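Local coordinates for protein botulinum neurotoxin type G (Clostridium botulinum, PDB 3MPP) that binds the neuronal cell surface as the receptor-binding part of a clostridial neurotoxin, whose heavy chain delivers the protease light chain into the host cytosol, at residues A[149-162]-A[206-218]. The protein carries 4 engineered substitutions. Sequence-based numbering, arbitrary orientation.
Sequences TNDRLGNANIYING and RELNATEVEERYK. Engineered in segment 206-218: Glu214 (natural residue Ser), Glu215 (natural residue Ser), Arg216 (natural residue Leu), Lys218 (natural residue Trp).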
loop_
_atom_site.group_PDB
_atom_site.type_symbol
_atom_site.label_atom_id
_atom_site.label_comp_id
_atom_site.label_asym_id
_atom_site.label_seq_id
_atom_site.Cartn_x
_atom_site.Cartn_y
_atom_site.Cartn_z
ATOM N N THR A 149 -2.164 -2.772 -21.178
ATOM C CA THR A 149 -2.559 -3.630 -22.291
ATOM C C THR A 149 -2.395 -2.857 -23.590
ATOM O O THR A 149 -2.462 -1.628 -23.606
ATOM C CB THR A 149 -4.024 -4.133 -22.172
ATOM O OG1 THR A 149 -4.929 -3.022 -22.184
ATOM C CG2 THR A 149 -4.227 -4.936 -20.898
ATOM N N ASN A 150 -2.173 -3.581 -24.679
ATOM C CA ASN A 150 -2.014 -2.957 -25.983
ATOM C C ASN A 150 -2.551 -3.881 -27.060
ATOM O O ASN A 150 -2.304 -5.084 -27.025
ATOM C CB ASN A 150 -0.541 -2.641 -26.250
ATOM C CG ASN A 150 -0.332 -1.874 -27.545
ATOM O OD1 ASN A 150 -0.993 -0.866 -27.798
ATOM N ND2 ASN A 150 0.598 -2.345 -28.370
ATOM N N ASP A 151 -3.289 -3.322 -28.011
ATOM C CA ASP A 151 -3.845 -4.119 -29.098
ATOM C C ASP A 151 -3.418 -3.589 -30.464
ATOM O O ASP A 151 -2.557 -2.718 -30.554
ATOM C CB ASP A 151 -5.373 -4.202 -28.991
ATOM C CG ASP A 151 -6.046 -2.852 -29.140
ATOM O OD1 ASP A 151 -5.857 -2.205 -30.189
ATOM O OD2 ASP A 151 -6.781 -2.444 -28.215
ATOM N N ARG A 152 -4.030 -4.120 -31.520
ATOM C CA ARG A 152 -3.627 -3.809 -32.890
ATOM C C ARG A 152 -4.547 -2.793 -33.565
ATOM O O ARG A 152 -4.342 -2.440 -34.726
ATOM C CB ARG A 152 -3.576 -5.090 -33.725
ATOM C CG ARG A 152 -4.930 -5.759 -33.911
ATOM C CD ARG A 152 -4.804 -7.086 -34.639
ATOM N NE ARG A 152 -4.102 -8.085 -33.837
ATOM C CZ ARG A 152 -4.702 -8.925 -33.001
ATOM N NH1 ARG A 152 -6.019 -8.890 -32.853
ATOM N NH2 ARG A 152 -3.985 -9.803 -32.313
ATOM N N LEU A 153 -5.556 -2.323 -32.836
ATOM C CA LEU A 153 -6.515 -1.355 -33.374
ATOM C C LEU A 153 -5.898 -0.017 -33.817
ATOM O O LEU A 153 -6.293 0.525 -34.850
ATOM C CB LEU A 153 -7.670 -1.121 -32.389
ATOM C CG LEU A 153 -8.931 -0.421 -32.908
ATOM C CD1 LEU A 153 -10.137 -0.800 -32.064
ATOM C CD2 LEU A 153 -8.758 1.092 -32.926
ATOM N N GLY A 154 -4.945 0.522 -33.057
ATOM C CA GLY A 154 -4.434 -0.101 -31.851
ATOM C C GLY A 154 -4.539 0.782 -30.626
ATOM O O GLY A 154 -4.142 1.947 -30.643
ATOM N N ASN A 155 -5.079 0.218 -29.553
ATOM C CA ASN A 155 -5.217 0.943 -28.300
ATOM C C ASN A 155 -4.225 0.483 -27.240
ATOM O O ASN A 155 -3.918 -0.704 -27.121
ATOM C CB ASN A 155 -6.644 0.832 -27.764
ATOM C CG ASN A 155 -7.598 1.783 -28.451
ATOM O OD1 ASN A 155 -7.208 2.532 -29.344
ATOM N ND2 ASN A 155 -8.857 1.763 -28.033
ATOM N N ALA A 156 -3.714 1.443 -26.484
ATOM C CA ALA A 156 -2.940 1.146 -25.294
ATOM C C ALA A 156 -3.768 1.576 -24.097
ATOM O O ALA A 156 -4.344 2.662 -24.106
ATOM C CB ALA A 156 -1.612 1.887 -25.323
ATOM N N ASN A 157 -3.840 0.720 -23.080
ATOM C CA ASN A 157 -4.612 1.012 -21.873
ATOM C C ASN A 157 -3.767 0.874 -20.618
ATOM O O ASN A 157 -2.953 -0.044 -20.511
ATOM C CB ASN A 157 -5.809 0.066 -21.755
ATOM C CG ASN A 157 -6.651 0.017 -23.019
ATOM O OD1 ASN A 157 -6.168 -0.345 -24.091
ATOM N ND2 ASN A 157 -7.921 0.365 -22.891
ATOM N N ILE A 158 -3.972 1.780 -19.665
ATOM C CA ILE A 158 -3.351 1.658 -18.355
ATOM C C ILE A 158 -4.429 1.463 -17.309
ATOM O O ILE A 158 -5.337 2.284 -17.172
ATOM C CB ILE A 158 -2.529 2.899 -17.969
ATOM C CG1 ILE A 158 -1.343 3.084 -18.908
ATOM C CG2 ILE A 158 -2.026 2.778 -16.531
ATOM C CD1 ILE A 158 -0.367 4.121 -18.419
ATOM N N TYR A 159 -4.322 0.361 -16.581
ATOM C CA TYR A 159 -5.197 0.095 -15.459
ATOM C C TYR A 159 -4.410 0.319 -14.180
ATOM O O TYR A 159 -3.262 -0.083 -14.091
ATOM C CB TYR A 159 -5.658 -1.354 -15.501
ATOM C CG TYR A 159 -6.506 -1.689 -16.696
ATOM C CD1 TYR A 159 -7.886 -1.771 -16.585
ATOM C CD2 TYR A 159 -5.929 -1.926 -17.935
ATOM C CE1 TYR A 159 -8.674 -2.084 -17.680
ATOM C CE2 TYR A 159 -6.704 -2.240 -19.038
ATOM C CZ TYR A 159 -8.073 -2.315 -18.905
ATOM O OH TYR A 159 -8.850 -2.626 -19.994
ATOM N N ILE A 160 -5.037 0.941 -13.187
ATOM C CA ILE A 160 -4.410 1.112 -11.886
ATOM C C ILE A 160 -5.299 0.503 -10.814
ATOM O O ILE A 160 -6.485 0.851 -10.701
ATOM C CB ILE A 160 -4.166 2.595 -11.566
ATOM C CG1 ILE A 160 -3.191 3.203 -12.582
ATOM C CG2 ILE A 160 -3.642 2.755 -10.129
ATOM C CD1 ILE A 160 -1.754 2.725 -12.425
ATOM N N ASN A 161 -4.728 -0.407 -10.030
ATOM C CA ASN A 161 -5.497 -1.110 -9.008
ATOM C C ASN A 161 -6.782 -1.694 -9.597
ATOM O O ASN A 161 -7.877 -1.553 -9.036
ATOM C CB ASN A 161 -5.775 -0.199 -7.812
ATOM C CG ASN A 161 -4.554 -0.051 -6.891
ATOM O OD1 ASN A 161 -3.613 -0.849 -6.944
ATOM N ND2 ASN A 161 -4.570 0.973 -6.051
ATOM N N GLY A 162 -6.633 -2.344 -10.744
ATOM C CA GLY A 162 -7.735 -3.057 -11.370
ATOM C C GLY A 162 -8.702 -2.211 -12.180
ATOM O O GLY A 162 -9.600 -2.749 -12.824
ATOM N N ARG A 206 -1.446 -11.819 -24.511
ATOM C CA ARG A 206 -2.678 -11.300 -25.086
ATOM C C ARG A 206 -3.109 -10.035 -24.364
ATOM O O ARG A 206 -2.628 -9.745 -23.270
ATOM C CB ARG A 206 -3.780 -12.358 -25.013
ATOM C CG ARG A 206 -3.478 -13.592 -25.847
ATOM C CD ARG A 206 -4.289 -14.799 -25.410
ATOM N NE ARG A 206 -3.723 -16.040 -25.934
ATOM C CZ ARG A 206 -2.682 -16.666 -25.394
ATOM N NH1 ARG A 206 -2.092 -16.167 -24.316
ATOM N NH2 ARG A 206 -2.226 -17.788 -25.929
ATOM N N GLU A 207 -4.006 -9.277 -24.984
ATOM C CA GLU A 207 -4.591 -8.111 -24.339
ATOM C C GLU A 207 -5.682 -8.555 -23.370
ATOM O O GLU A 207 -6.749 -9.007 -23.792
ATOM C CB GLU A 207 -5.179 -7.151 -25.376
ATOM C CG GLU A 207 -5.962 -5.991 -24.770
ATOM C CD GLU A 207 -6.882 -5.307 -25.766
ATOM O OE1 GLU A 207 -6.995 -5.800 -26.906
ATOM O OE2 GLU A 207 -7.500 -4.282 -25.410
ATOM N N LEU A 208 -5.407 -8.439 -22.073
ATOM C CA LEU A 208 -6.406 -8.752 -21.059
ATOM C C LEU A 208 -7.500 -7.693 -21.093
ATOM O O LEU A 208 -7.210 -6.501 -21.217
ATOM C CB LEU A 208 -5.774 -8.802 -19.661
ATOM C CG LEU A 208 -4.726 -9.883 -19.378
ATOM C CD1 LEU A 208 -4.190 -9.756 -17.958
ATOM C CD2 LEU A 208 -5.303 -11.272 -19.613
ATOM N N ASN A 209 -8.752 -8.127 -20.992
ATOM C CA ASN A 209 -9.875 -7.195 -20.961
ATOM C C ASN A 209 -10.159 -6.675 -19.552
ATOM O O ASN A 209 -9.665 -7.225 -18.567
ATOM C CB ASN A 209 -11.134 -7.828 -21.573
ATOM C CG ASN A 209 -11.546 -9.123 -20.880
ATOM O OD1 ASN A 209 -11.480 -9.238 -19.653
ATOM N ND2 ASN A 209 -11.995 -10.097 -21.669
ATOM N N ALA A 210 -10.958 -5.614 -19.467
ATOM C CA ALA A 210 -11.267 -4.961 -18.197
ATOM C C ALA A 210 -11.745 -5.924 -17.107
ATOM O O ALA A 210 -11.448 -5.731 -15.937
ATOM C CB ALA A 210 -12.283 -3.843 -18.406
ATOM N N THR A 211 -12.485 -6.959 -17.487
ATOM C CA THR A 211 -12.969 -7.931 -16.507
ATOM C C THR A 211 -11.822 -8.791 -15.991
ATOM O O THR A 211 -11.720 -9.060 -14.794
ATOM C CB THR A 211 -14.054 -8.854 -17.090
ATOM O OG1 THR A 211 -15.194 -8.076 -17.466
ATOM C CG2 THR A 211 -14.467 -9.890 -16.055
ATOM N N GLU A 212 -10.957 -9.206 -16.910
ATOM C CA GLU A 212 -9.795 -10.025 -16.585
ATOM C C GLU A 212 -8.827 -9.270 -15.665
ATOM O O GLU A 212 -8.191 -9.857 -14.787
ATOM C CB GLU A 212 -9.080 -10.417 -17.878
ATOM C CG GLU A 212 -8.750 -11.895 -18.013
ATOM C CD GLU A 212 -8.681 -12.343 -19.467
ATOM O OE1 GLU A 212 -8.477 -11.482 -20.355
ATOM O OE2 GLU A 212 -8.838 -13.558 -19.721
ATOM N N VAL A 213 -8.712 -7.965 -15.878
ATOM C CA VAL A 213 -7.781 -7.160 -15.102
ATOM C C VAL A 213 -8.258 -7.022 -13.658
ATOM O O VAL A 213 -7.478 -7.206 -12.718
ATOM C CB VAL A 213 -7.564 -5.774 -15.734
ATOM C CG1 VAL A 213 -6.723 -4.893 -14.810
ATOM C CG2 VAL A 213 -6.896 -5.915 -17.106
ATOM N N GLU A 214 -9.542 -6.713 -13.488
ATOM C CA GLU A 214 -10.129 -6.568 -12.162
ATOM C C GLU A 214 -10.007 -7.851 -11.349
ATOM O O GLU A 214 -9.716 -7.820 -10.149
ATOM C CB GLU A 214 -11.602 -6.166 -12.269
ATOM C CG GLU A 214 -12.384 -6.337 -10.968
ATOM C CD GLU A 214 -11.813 -5.505 -9.841
ATOM O OE1 GLU A 214 -11.105 -4.518 -10.134
ATOM O OE2 GLU A 214 -12.070 -5.834 -8.666
ATOM N N GLU A 215 -10.233 -8.985 -12.002
ATOM C CA GLU A 215 -10.186 -10.257 -11.298
ATOM C C GLU A 215 -8.765 -10.587 -10.862
ATOM O O GLU A 215 -8.544 -11.027 -9.739
ATOM C CB GLU A 215 -10.788 -11.379 -12.150
ATOM C CG GLU A 215 -12.251 -11.137 -12.525
ATOM C CD GLU A 215 -13.110 -10.743 -11.329
ATOM O OE1 GLU A 215 -12.968 -11.367 -10.253
ATOM O OE2 GLU A 215 -13.931 -9.809 -11.467
ATOM N N ARG A 216 -7.799 -10.360 -11.745
ATOM C CA ARG A 216 -6.403 -10.613 -11.403
ATOM C C ARG A 216 -5.961 -9.715 -10.251
ATOM O O ARG A 216 -5.087 -10.077 -9.464
ATOM C CB ARG A 216 -5.504 -10.408 -12.620
ATOM C CG ARG A 216 -4.197 -11.176 -12.553
ATOM C CD ARG A 216 -3.620 -11.387 -13.940
ATOM N NE ARG A 216 -4.598 -11.984 -14.851
ATOM C CZ ARG A 216 -4.854 -13.288 -14.932
ATOM N NH1 ARG A 216 -4.206 -14.145 -14.152
ATOM N NH2 ARG A 216 -5.759 -13.737 -15.790
ATOM N N TYR A 217 -6.578 -8.546 -10.155
ATOM C CA TYR A 217 -6.294 -7.621 -9.068
ATOM C C TYR A 217 -6.790 -8.192 -7.743
ATOM O O TYR A 217 -6.049 -8.242 -6.759
ATOM C CB TYR A 217 -6.955 -6.272 -9.343
ATOM C CG TYR A 217 -6.853 -5.289 -8.197
ATOM C CD1 TYR A 217 -5.641 -4.706 -7.865
ATOM C CD2 TYR A 217 -7.971 -4.940 -7.455
ATOM C CE1 TYR A 217 -5.548 -3.800 -6.817
ATOM C CE2 TYR A 217 -7.886 -4.036 -6.412
ATOM C CZ TYR A 217 -6.672 -3.468 -6.104
ATOM O OH TYR A 217 -6.584 -2.569 -5.065
ATOM N N LYS A 218 -8.047 -8.627 -7.722
ATOM C CA LYS A 218 -8.630 -9.172 -6.503
ATOM C C LYS A 218 -7.833 -10.382 -6.030
ATOM O O LYS A 218 -7.579 -10.541 -4.836
ATOM C CB LYS A 218 -10.108 -9.518 -6.704
ATOM C CG LYS A 218 -10.963 -8.307 -7.037
ATOM C CD LYS A 218 -12.454 -8.581 -6.886
ATOM C CE LYS A 218 -13.029 -9.246 -8.122
ATOM N NZ LYS A 218 -14.519 -9.281 -8.101
HETATM O O HOH W 1 -7.682 -3.857 -22.011
HETATM O O HOH W 2 -10.444 -2.616 -8.661
HETATM O O HOH W 3 -10.897 -3.266 -15.163
#
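Val213 covers one face of the Tyr159 ring in a CH-pi contact. Its CG2 stands 4.0 Å from the ring centroid, only 3° off the ring normal, and its CG1 reaches Tyr159 CG at 3.7 Å. CG1 lies anti to the backbone N (chi1 173°), which leaves both methyls turned to the ring. Ala210 adds CA and CB near Tyr159 CE1 and OH. One helical turn beyond Val213, the Tyr217 ring lies against the turn at Asn161 and Gly162. Asn161 O sits 3.5 Å above the centre of one ring face, and Gly162 N lies over the same face nearer the rim. The Asn161 amide accepts from Ser145 N through OD1, which ties the turn to strand 144-150.

No direct hydrogen bond crosses between 149-162 and 206-218; waters do this work. One water joins Tyr159 OH, Thr149 OG1 and Leu208 O, the last at 2.8 Å from the water. A second, on Asn161 O, may also reach OE1 of the engineered Glu214, in one of its two conformers. A third donates to Gly162 O and Ala210 O.

At the other end, Glu207 extends past Thr149, with CG 3.7 Å from Thr149 CB. Its carboxylate lies beside that of Asp151, OE2 to OD2 3.4 Å; the like charges probably disfavour each other. Asp151 OD1 accepts from Leu153 N, an Asx turn, and from Asn155 N. Asn209 and Glu212 start the helix with a capping box. Helix 210-220 thus packs on the hairpin of strands 144-150 and 156-160, in the concanavalin-like, lectin-type beta sandwich of the N-terminal receptor-binding subdomain.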